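Local coordinates for hydrolase, alpha/beta hydrolase FOLD family (Staphylococcus aureus, PDB 2XMZ), which probably catalyses elimination of pyruvate to form 2-succinyl-6-hydroxy-2,4-cyclohexadiene-1-carboxylate, a step of menaquinone biosynthesis in an alpha/beta hydrolase fold enzyme, at residues A[144-147]-A[148-152]; A[171-174]-A[175-179]; A[222-225]-A[226-230]; A[90-93]-A[94-97]. One frame throughout, in Å; residues are numbered along the deposited sequence. Where two conformers were deposited one is given.

Contact 1. Residues A[144-147]-A[148-152]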
loop_
_atom_site.group_PDB
_atom_site.type_symbol
_atom_site.label_atom_id
_atom_site.label_comp_id
_atom_site.label_asym_id
_atom_site.label_seq_id
_atom_site.Cartn_x
_atom_site.Cartn_y
_atom_site.Cartn_z
ATOM N N GLY A 144 6.219 -22.535 -5.922
ATOM C CA GLY A 144 5.700 -21.719 -7.032
ATOM C C GLY A 144 4.536 -20.803 -6.685
ATOM O O GLY A 144 4.057 -20.793 -5.549
ATOM N N ILE A 145 4.054 -20.049 -7.671
ATOM C CA ILE A 145 3.060 -19.003 -7.394
ATOM C C ILE A 145 1.683 -19.592 -7.098
ATOM O O ILE A 145 1.051 -19.202 -6.124
ATOM C CB ILE A 145 2.986 -17.910 -8.516
ATOM C CG1 ILE A 145 2.235 -16.665 -8.023
ATOM C CG2 ILE A 145 2.345 -18.445 -9.806
ATOM C CD1 ILE A 145 2.847 -16.019 -6.801
ATOM N N GLU A 146 1.246 -20.554 -7.910
ATOM C CA GLU A 146 -0.118 -21.057 -7.833
ATOM C C GLU A 146 -0.455 -21.637 -6.454
ATOM O O GLU A 146 -1.471 -21.277 -5.861
ATOM C CB GLU A 146 -0.416 -22.065 -8.958
ATOM C CG GLU A 146 -1.900 -22.450 -9.057
ATOM C CD GLU A 146 -2.232 -23.238 -10.312
ATOM O OE1 GLU A 146 -1.481 -23.124 -11.304
ATOM O OE2 GLU A 146 -3.238 -23.978 -10.309
ATOM N N LEU A 147 0.413 -22.503 -5.939
ATOM C CA LEU A 147 0.170 -23.156 -4.653
ATOM C C LEU A 147 0.185 -22.122 -3.516
ATOM O O LEU A 147 -0.635 -22.174 -2.601
ATOM C CB LEU A 147 1.169 -24.301 -4.423
ATOM C CG LEU A 147 1.081 -25.503 -5.402
ATOM C CD1 LEU A 147 2.307 -26.406 -5.303
ATOM C CD2 LEU A 147 -0.209 -26.339 -5.283
ATOM N N PHE A 148 1.096 -21.161 -3.605
ATOM C CA PHE A 148 1.133 -20.071 -2.628
ATOM C C PHE A 148 -0.164 -19.277 -2.593
ATOM O O PHE A 148 -0.713 -19.028 -1.513
ATOM C CB PHE A 148 2.328 -19.146 -2.874
ATOM C CG PHE A 148 2.487 -18.104 -1.821
ATOM C CD1 PHE A 148 3.172 -18.387 -0.637
ATOM C CD2 PHE A 148 1.918 -16.843 -1.991
ATOM C CE1 PHE A 148 3.300 -17.431 0.348
ATOM C CE2 PHE A 148 2.044 -15.875 -1.003
ATOM C CZ PHE A 148 2.742 -16.173 0.168
ATOM N N VAL A 149 -0.644 -18.878 -3.774
ATOM C CA VAL A 149 -1.886 -18.101 -3.910
ATOM C C VAL A 149 -3.087 -18.901 -3.384
ATOM O O VAL A 149 -3.952 -18.348 -2.708
ATOM C CB VAL A 149 -2.126 -17.640 -5.378
ATOM C CG1 VAL A 149 -3.502 -17.001 -5.548
ATOM C CG2 VAL A 149 -1.059 -16.632 -5.814
ATOM N N ASN A 150 -3.124 -20.203 -3.676
ATOM C CA ASN A 150 -4.179 -21.059 -3.145
ATOM C C ASN A 150 -4.272 -20.975 -1.613
ATOM O O ASN A 150 -5.369 -20.799 -1.057
ATOM C CB ASN A 150 -4.004 -22.500 -3.640
ATOM C CG ASN A 150 -4.295 -22.642 -5.126
ATOM O OD1 ASN A 150 -4.888 -21.755 -5.751
ATOM N ND2 ASN A 150 -3.889 -23.764 -5.698
ATOM N N ASP A 151 -3.117 -21.050 -0.946
ATOM C CA ASP A 151 -3.043 -20.932 0.511
ATOM C C ASP A 151 -3.307 -19.485 0.975
ATOM O O ASP A 151 -4.004 -19.274 1.963
ATOM C CB ASP A 151 -1.684 -21.421 1.033
ATOM C CG ASP A 151 -1.521 -22.934 0.961
ATOM O OD1 ASP A 151 -2.416 -23.649 0.443
ATOM O OD2 ASP A 151 -0.474 -23.420 1.441
ATOM N N TRP A 152 -2.757 -18.507 0.247
ATOM C CA TRP A 152 -2.918 -17.084 0.560
ATOM C C TRP A 152 -4.389 -16.688 0.565
ATOM O O TRP A 152 -4.842 -15.992 1.487
ATOM C CB TRP A 152 -2.160 -16.231 -0.448
ATOM C CG TRP A 152 -1.910 -14.812 -0.037
ATOM C CD1 TRP A 152 -2.496 -13.694 -0.557
ATOM C CD2 TRP A 152 -0.968 -14.353 0.943
ATOM N NE1 TRP A 152 -1.975 -12.563 0.039
ATOM C CE2 TRP A 152 -1.043 -12.941 0.969
ATOM C CE3 TRP A 152 -0.067 -14.998 1.799
ATOM C CZ2 TRP A 152 -0.263 -12.157 1.838
ATOM C CZ3 TRP A 152 0.712 -14.213 2.666
ATOM C CH2 TRP A 152 0.609 -12.811 2.670
HETATM O O HOH W 1 -4.550 -24.580 -8.092
HETATM O O HOH W 2 -1.413 -24.726 -1.723
#

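Contact 2. Residues A[171-174]-A[175-179]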
loop_
_atom_site.group_PDB
_atom_site.type_symbol
_atom_site.label_atom_id
_atom_site.label_comp_id
_atom_site.label_asym_id
_atom_site.label_seq_id
_atom_site.Cartn_x
_atom_site.Cartn_y
_atom_site.Cartn_z
ATOM N N GLN A 171 -10.178 -11.458 -10.847
ATOM C CA GLN A 171 -9.198 -10.385 -11.071
ATOM C C GLN A 171 -8.086 -10.390 -10.017
ATOM O O GLN A 171 -6.909 -10.294 -10.356
ATOM C CB GLN A 171 -9.870 -9.009 -11.067
ATOM C CG GLN A 171 -10.654 -8.657 -12.321
ATOM C CD GLN A 171 -11.455 -7.361 -12.161
ATOM O OE1 GLN A 171 -12.339 -7.259 -11.294
ATOM N NE2 GLN A 171 -11.152 -6.366 -13.000
ATOM N N ILE A 172 -8.486 -10.473 -8.749
ATOM C CA ILE A 172 -7.552 -10.597 -7.632
ATOM C C ILE A 172 -6.630 -11.816 -7.808
ATOM O O ILE A 172 -5.403 -11.679 -7.705
ATOM C CB ILE A 172 -8.286 -10.665 -6.269
ATOM C CG1 ILE A 172 -8.927 -9.312 -5.944
ATOM C CG2 ILE A 172 -7.312 -11.033 -5.156
ATOM C CD1 ILE A 172 -9.934 -9.363 -4.815
ATOM N N ARG A 173 -7.230 -12.987 -8.078
ATOM C CA ARG A 173 -6.482 -14.241 -8.260
ATOM C C ARG A 173 -5.479 -14.154 -9.414
ATOM O O ARG A 173 -4.351 -14.629 -9.302
ATOM C CB ARG A 173 -7.432 -15.439 -8.475
ATOM C CG ARG A 173 -6.701 -16.773 -8.546
ATOM C CD ARG A 173 -7.625 -17.967 -8.663
ATOM N NE ARG A 173 -6.869 -19.186 -8.942
ATOM C CZ ARG A 173 -6.173 -19.878 -8.040
ATOM N NH1 ARG A 173 -5.518 -20.964 -8.421
ATOM N NH2 ARG A 173 -6.126 -19.497 -6.760
ATOM N N GLN A 174 -5.908 -13.542 -10.514
ATOM C CA GLN A 174 -5.065 -13.365 -11.684
ATOM C C GLN A 174 -3.883 -12.454 -11.383
ATOM O O GLN A 174 -2.753 -12.749 -11.799
ATOM C CB GLN A 174 -5.903 -12.835 -12.870
ATOM C CG GLN A 174 -5.108 -12.352 -14.082
ATOM C CD GLN A 174 -4.504 -10.969 -13.898
ATOM O OE1 GLN A 174 -3.368 -10.717 -14.309
ATOM N NE2 GLN A 174 -5.256 -10.068 -13.258
ATOM N N GLN A 175 -4.150 -11.357 -10.666
ATOM C CA GLN A 175 -3.128 -10.393 -10.292
ATOM C C GLN A 175 -2.065 -11.051 -9.413
ATOM O O GLN A 175 -0.866 -10.788 -9.572
ATOM C CB GLN A 175 -3.747 -9.193 -9.582
ATOM C CG GLN A 175 -4.287 -8.087 -10.515
ATOM C CD GLN A 175 -5.254 -7.124 -9.828
ATOM O OE1 GLN A 175 -5.329 -7.064 -8.594
ATOM N NE2 GLN A 175 -5.996 -6.363 -10.629
ATOM N N ARG A 176 -2.507 -11.915 -8.502
ATOM C CA ARG A 176 -1.592 -12.666 -7.638
ATOM C C ARG A 176 -0.770 -13.714 -8.441
ATOM O O ARG A 176 0.456 -13.819 -8.287
ATOM C CB ARG A 176 -2.380 -13.347 -6.504
ATOM C CG ARG A 176 -3.126 -12.355 -5.557
ATOM C CD ARG A 176 -3.889 -13.123 -4.490
ATOM N NE ARG A 176 -4.378 -12.275 -3.400
ATOM C CZ ARG A 176 -5.399 -12.586 -2.606
ATOM N NH1 ARG A 176 -6.067 -13.728 -2.769
ATOM N NH2 ARG A 176 -5.751 -11.749 -1.636
ATOM N N LEU A 177 -1.455 -14.470 -9.302
ATOM C CA LEU A 177 -0.834 -15.553 -10.089
ATOM C C LEU A 177 0.187 -15.029 -11.086
ATOM O O LEU A 177 1.103 -15.754 -11.511
ATOM C CB LEU A 177 -1.903 -16.382 -10.812
ATOM C CG LEU A 177 -2.851 -17.229 -9.934
ATOM C CD1 LEU A 177 -3.911 -17.952 -10.783
ATOM C CD2 LEU A 177 -2.081 -18.218 -9.091
ATOM N N SER A 178 0.039 -13.764 -11.471
ATOM C CA SER A 178 0.951 -13.189 -12.447
ATOM C C SER A 178 2.226 -12.681 -11.784
ATOM O O SER A 178 3.183 -12.342 -12.470
ATOM C CB SER A 178 0.287 -12.056 -13.202
ATOM O OG SER A 178 0.161 -10.956 -12.334
ATOM N N GLN A 179 2.258 -12.642 -10.455
ATOM C CA GLN A 179 3.472 -12.203 -9.774
ATOM C C GLN A 179 4.530 -13.278 -9.885
ATOM O O GLN A 179 4.216 -14.456 -9.945
ATOM C CB GLN A 179 3.202 -11.857 -8.300
ATOM C CG GLN A 179 2.162 -10.754 -8.086
ATOM C CD GLN A 179 2.422 -9.510 -8.942
ATOM O OE1 GLN A 179 3.560 -9.041 -9.040
ATOM N NE2 GLN A 179 1.358 -8.969 -9.553
HETATM O O HOH W 3 -6.187 -7.290 -12.957
#

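Contact 3. Residues A[222-225]-A[226-230]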
loop_
_atom_site.group_PDB
_atom_site.type_symbol
_atom_site.label_atom_id
_atom_site.label_comp_id
_atom_site.label_asym_id
_atom_site.label_seq_id
_atom_site.Cartn_x
_atom_site.Cartn_y
_atom_site.Cartn_z
ATOM N N VAL A 222 -8.335 -2.428 12.010
ATOM C CA VAL A 222 -9.138 -1.393 12.694
ATOM C C VAL A 222 -8.433 -0.946 13.988
ATOM O O VAL A 222 -8.295 0.255 14.264
ATOM C CB VAL A 222 -10.576 -1.899 13.012
ATOM C CG1 VAL A 222 -11.321 -0.969 13.993
ATOM C CG2 VAL A 222 -11.372 -2.068 11.716
ATOM N N GLN A 223 -7.978 -1.914 14.785
ATOM C CA GLN A 223 -7.333 -1.563 16.058
ATOM C C GLN A 223 -6.055 -0.817 15.755
ATOM O O GLN A 223 -5.752 0.160 16.395
ATOM C CB GLN A 223 -7.081 -2.795 16.922
ATOM C CG GLN A 223 -8.371 -3.380 17.452
ATOM C CD GLN A 223 -8.218 -4.789 17.980
ATOM O OE1 GLN A 223 -9.146 -5.333 18.580
ATOM N NE2 GLN A 223 -7.045 -5.391 17.757
ATOM N N ILE A 224 -5.342 -1.252 14.721
ATOM C CA ILE A 224 -4.120 -0.556 14.292
ATOM C C ILE A 224 -4.401 0.867 13.781
ATOM O O ILE A 224 -3.694 1.820 14.143
ATOM C CB ILE A 224 -3.368 -1.363 13.236
ATOM C CG1 ILE A 224 -2.849 -2.677 13.860
ATOM C CG2 ILE A 224 -2.199 -0.541 12.637
ATOM C CD1 ILE A 224 -2.087 -3.508 12.854
ATOM N N ALA A 225 -5.448 1.006 12.975
ATOM C CA ALA A 225 -5.818 2.298 12.385
ATOM C C ALA A 225 -6.135 3.297 13.462
ATOM O O ALA A 225 -5.688 4.442 13.389
ATOM C CB ALA A 225 -7.003 2.144 11.439
ATOM N N LYS A 226 -6.866 2.858 14.490
ATOM C CA LYS A 226 -7.254 3.740 15.590
ATOM C C LYS A 226 -6.014 4.200 16.360
ATOM O O LYS A 226 -5.886 5.377 16.714
ATOM C CB LYS A 226 -8.248 3.058 16.545
ATOM C CG LYS A 226 -9.659 2.893 15.978
ATOM C CD LYS A 226 -10.651 2.383 17.049
ATOM C CE LYS A 226 -11.876 1.751 16.386
ATOM N NZ LYS A 226 -12.870 1.267 17.376
ATOM N N LYS A 227 -5.092 3.269 16.589
ATOM C CA LYS A 227 -3.853 3.588 17.295
ATOM C C LYS A 227 -2.991 4.576 16.506
ATOM O O LYS A 227 -2.515 5.536 17.077
ATOM C CB LYS A 227 -3.060 2.331 17.595
ATOM C CG LYS A 227 -3.563 1.532 18.764
ATOM C CD LYS A 227 -2.633 0.340 18.890
ATOM C CE LYS A 227 -3.322 -0.873 19.449
ATOM N NZ LYS A 227 -2.391 -2.025 19.492
ATOM N N MET A 228 -2.814 4.327 15.207
ATOM C CA MET A 228 -2.119 5.258 14.311
ATOM C C MET A 228 -2.746 6.656 14.352
ATOM O O MET A 228 -2.040 7.652 14.483
ATOM C CB MET A 228 -2.116 4.748 12.863
ATOM C CG MET A 228 -1.298 3.478 12.630
ATOM S SD MET A 228 -0.905 3.286 10.909
ATOM C CE MET A 228 -2.547 3.033 10.236
ATOM N N ALA A 229 -4.068 6.718 14.254
ATOM C CA ALA A 229 -4.778 8.008 14.257
ATOM C C ALA A 229 -4.455 8.820 15.493
ATOM O O ALA A 229 -4.262 10.036 15.412
ATOM C CB ALA A 229 -6.276 7.790 14.146
ATOM N N ASN A 230 -4.379 8.144 16.642
ATOM C CA ASN A 230 -4.055 8.790 17.910
ATOM C C ASN A 230 -2.719 9.497 17.891
ATOM O O ASN A 230 -2.520 10.479 18.604
ATOM C CB ASN A 230 -3.991 7.761 19.049
ATOM C CG ASN A 230 -5.344 7.310 19.522
ATOM O OD1 ASN A 230 -6.355 7.982 19.301
ATOM N ND2 ASN A 230 -5.375 6.160 20.207
#

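Contact 4. Residues A[90-93]-A[94-97]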
loop_
_atom_site.group_PDB
_atom_site.type_symbol
_atom_site.label_atom_id
_atom_site.label_comp_id
_atom_site.label_asym_id
_atom_site.label_seq_id
_atom_site.Cartn_x
_atom_site.Cartn_y
_atom_site.Cartn_z
ATOM N N TYR A 90 -1.692 1.212 0.359
ATOM C CA TYR A 90 -2.548 0.152 0.853
ATOM C C TYR A 90 -1.692 -0.981 1.368
ATOM O O TYR A 90 -0.866 -1.504 0.630
ATOM C CB TYR A 90 -3.482 -0.388 -0.259
ATOM C CG TYR A 90 -3.979 -1.792 0.003
ATOM C CD1 TYR A 90 -4.943 -2.047 0.984
ATOM C CD2 TYR A 90 -3.485 -2.874 -0.740
ATOM C CE1 TYR A 90 -5.398 -3.350 1.234
ATOM C CE2 TYR A 90 -3.932 -4.211 -0.499
ATOM C CZ TYR A 90 -4.884 -4.427 0.487
ATOM O OH TYR A 90 -5.341 -5.695 0.730
ATOM N N SER A 91 -1.936 -1.374 2.616
ATOM C CA SER A 91 -1.351 -2.566 3.234
ATOM C C SER A 91 0.164 -2.484 3.099
ATOM O O SER A 91 0.750 -1.528 3.584
ATOM C CB SER A 91 -1.924 -3.854 2.607
ATOM O OG SER A 91 -1.785 -4.941 3.507
ATOM N N MET A 92 0.795 -3.421 2.391
ATOM C CA MET A 92 2.273 -3.324 2.169
ATOM C C MET A 92 2.711 -1.958 1.669
ATOM O O MET A 92 3.715 -1.421 2.144
ATOM C CB MET A 92 2.779 -4.409 1.197
ATOM C CG MET A 92 4.263 -4.256 0.756
ATOM S SD MET A 92 4.694 -5.495 -0.480
ATOM C CE MET A 92 4.227 -4.642 -1.976
ATOM N N GLY A 93 2.002 -1.424 0.679
ATOM C CA GLY A 93 2.277 -0.088 0.172
ATOM C C GLY A 93 2.064 1.036 1.176
ATOM O O GLY A 93 2.674 2.109 1.047
ATOM N N GLY A 94 1.199 0.806 2.165
ATOM C CA GLY A 94 1.016 1.764 3.260
ATOM C C GLY A 94 2.183 1.763 4.210
ATOM O O GLY A 94 2.470 2.789 4.828
ATOM N N ARG A 95 2.859 0.612 4.322
ATOM C CA ARG A 95 4.069 0.524 5.154
ATOM C C ARG A 95 5.173 1.332 4.502
ATOM O O ARG A 95 5.890 2.077 5.159
ATOM C CB ARG A 95 4.510 -0.929 5.380
ATOM C CG ARG A 95 3.440 -1.783 6.113
ATOM C CD ARG A 95 3.956 -3.162 6.526
ATOM N NE ARG A 95 4.181 -4.121 5.425
ATOM C CZ ARG A 95 5.380 -4.418 4.910
ATOM N NH1 ARG A 95 6.477 -3.812 5.375
ATOM N NH2 ARG A 95 5.493 -5.349 3.949
ATOM N N VAL A 96 5.270 1.205 3.190
ATOM C CA VAL A 96 6.154 2.041 2.412
ATOM C C VAL A 96 5.747 3.531 2.520
ATOM O O VAL A 96 6.616 4.385 2.698
ATOM C CB VAL A 96 6.235 1.562 0.946
ATOM C CG1 VAL A 96 7.045 2.537 0.088
ATOM C CG2 VAL A 96 6.839 0.172 0.899
ATOM N N ALA A 97 4.455 3.836 2.461
ATOM C CA ALA A 97 4.033 5.234 2.507
ATOM C C ALA A 97 4.320 5.844 3.869
ATOM O O ALA A 97 4.735 7.006 3.976
ATOM C CB ALA A 97 2.544 5.389 2.133
#

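Contact 1. Residues A[144-147]-A[148-152]
Glu-146 and Asn-150, one helical turn apart, are joined twice: through the backbone, where Asn-150 N donates to Glu-146 O at 2.9 Å, and through a water between their side chains. That water donates to Glu-146 OE2 and accepts from Asn-150 ND2, at 2.6 Å from each. The carboxylate and amide planes stand 85° apart, so the two groups do not stack but share the water at their ends. CG of Glu-146 lies anti to its own backbone N (chi1 -171°), and the chain runs on extended, which carries the carboxylate out to this position. The other end of the amide is satisfied as well, since Asn-150 OD1 accepts from Arg-173 NH2 on helix 166-177.

Leu-147 O is gripped by two donors: Asp-151 N at 3.2 Å, and a second water at 2.8 Å. The same water donates to Asp-151 OD1, 2.6 Å away, so a carboxylate oxygen and a carbonyl are bridged on the exposed side. Val-149 N to Ile-145 O is shorter and straight, 2.9 Å with 167° at the hydrogen.

On the inner side Ile-145 CG1 meets Val-149 CG2 at 4.0 Å, an apolar pair, and Phe-148 and Trp-152 reach toward Leu-26, Phe-25 and Arg-136 of helix 123-143. Gly-144, with positive phi, separates that helix from this one at the N-cap position. The arrangement is a short amphipathic helix, water-bridged outside and largely apolar inside, packed in part on arginine side chains, within the helical segment between strands 110-114 and 210-215, where alpha/beta hydrolases commonly carry their cap.

Contact 2. Residues A[171-174]-A[175-179]
Arg-173 and Leu-177 meet beside a salt bridge: NH2 of the arginine pairs with Glu-153, while Leu-177 CD1 covers one face of its guanidinium, 3.7 Å from NE. At the C-terminal turn Gln-175 O takes two side-chain donors from opposite faces of its carbonyl plane: Gln-179 NE2 at 2.9 Å and Ser-178 OG at 3.0 Å. The serine hydroxyl stands above that plane, whereas Gln-175 O lies close to the plane of the Gln-179 amide. Both donors have further partners, Arg-30 for Ser-178 OG and Asp-28 for Gln-179 NE2.

Leu-177 N donates to Arg-173 O at 2.9 Å and Arg-176 N to Ile-172 O at 3.0 Å, regular helical bonds that bring the side chains of each pair together. Arg-173 and Leu-177 pass at an angle. Ile-172 and Arg-176 instead run alongside each other, with Ile-172 CG2 over the centre of the Arg-176 guanidinium, 3.5 Å from CZ. This arginine, extended from CG to NE, also makes a cation-pi contact with Phe-158.

Helix 166-177 thus lies against helix 145-152, where Arg-173, Arg-176 and Leu-177 all pack on Val-149. Its C-terminal end turns toward the loops carrying Asp-28, Arg-30 and Gly-54.

Contact 3. Residues A[222-225]-A[226-230]
Ala-225 and Met-228 form the buried half of this contact, on the helix of a beta-alpha-beta crossover that joins strand 210-215 to the parallel neighbouring strand 235-240. The Ala-225 methyl touches Ile-212 and Ala-214 of one strand and Cys-237 of the other, which is direct evidence that the helix lies across both; Met-228 also packs on Ile-212. Ala-229 continues this line one turn on, its N bonded to Ala-225 O at 2.9 Å and its CB also resting on Cys-237. Ile-224 and Met-228 pass at an angle, at an ordinary van der Waals distance of 4.1 Å between Ile-224 CG2 and Met-228 CG. The backbone bond beneath them, Met-228 N to Ile-224 O, measures 2.9 Å and is nearly linear at 175°.

The other side faces solvent, for Gln-223, Lys-226 and Lys-227 are all exposed. Lys-227 N bonds to Gln-223 O at 3.2 Å. Lys-226 keeps some apolar contact: its extended chain lies alongside Val-222, so that CE comes within 3.7 Å of Val-222 CG1, and the side chain also touches Leu-239. Lys-227 instead trails back past the Gln-223 carbonyl, CG 3.5 Å from O, and reaches Trp-200.

On the buried side the methionine folds back on the preceding turn: a bend at its last torsion (chi3 -66°) brings Met-228 CE to 4.0 Å from Ala-225 CA.

Contact 4. Residues A[90-93]-A[94-97]
The Arg-95 guanidinium has Met-92 O over one face, displaced toward the rim, while its NH2 lies 3.6 Å from Met-92 CG. A bend in the arginine chain (chi3 -71°) folds the group back over the first turn of the helix, and NH1 is held by the carbonyl of Tyr-191. The other flat group, the Tyr-90 ring, carries Ser-91 CB above the centre of one face. His-248 meets this ring edge-to-face, His-245 also meets it, and Tyr-90 OH is hydrogen-bonded to Thr-246.

Between these groups the chain turns sharply from strand to helix. Ser-91 has phi 54° and psi -118°, a strained conformation, and the turn is tight enough to bring Tyr-90 N to 3.4 Å from Gly-94 N. A side chain on Gly-94 would press on Ser-91 O. Helical bonding then starts: Arg-95 N donates to Ser-91 O at 3.1 Å, followed by Val-96 N to Met-92 O and Ala-97 N to Gly-93 O. Ser-91 O has a further donor in Thr-116 OG1. The Val-96 side chain packs on Phe-66, Ile-69 and Leu-73 of helix 66-77, and Ala-97 on Leu-111 of strand 110-114.

The side chain of Ser-91 is hydrogen-bonded through OG to His-245 NE2. With Gly-89 and Gly-93 flanking the serine, the strained phi and psi, and Asp-218 apparently placed as the acid, the arrangement is consistent with the nucleophile elbow and Ser-His-Asp catalytic triad of alpha/beta hydrolases.

How the contacts relate
From the N terminus the order is contact 4, contact 1, contact 2, contact 3. Each lies within a continuous run of chain, so none closes a loop, and they follow in series without nesting or crossing. Contact 4 turns strand 84-90 into helix 92-103 near the centre of the chain. Contacts 1 and 2 belong to the helical region between strands 110-114 and 210-215; their centres are about 10 Å apart and they touch, with Ile-145 CG1 3.4 Å from Arg-176 O. Contact 3 lies on the crossover helix after strand 210-215, on the opposite side of the chain's centre from contact 2. Its nearest atoms stay about 7 Å from those of contact 4.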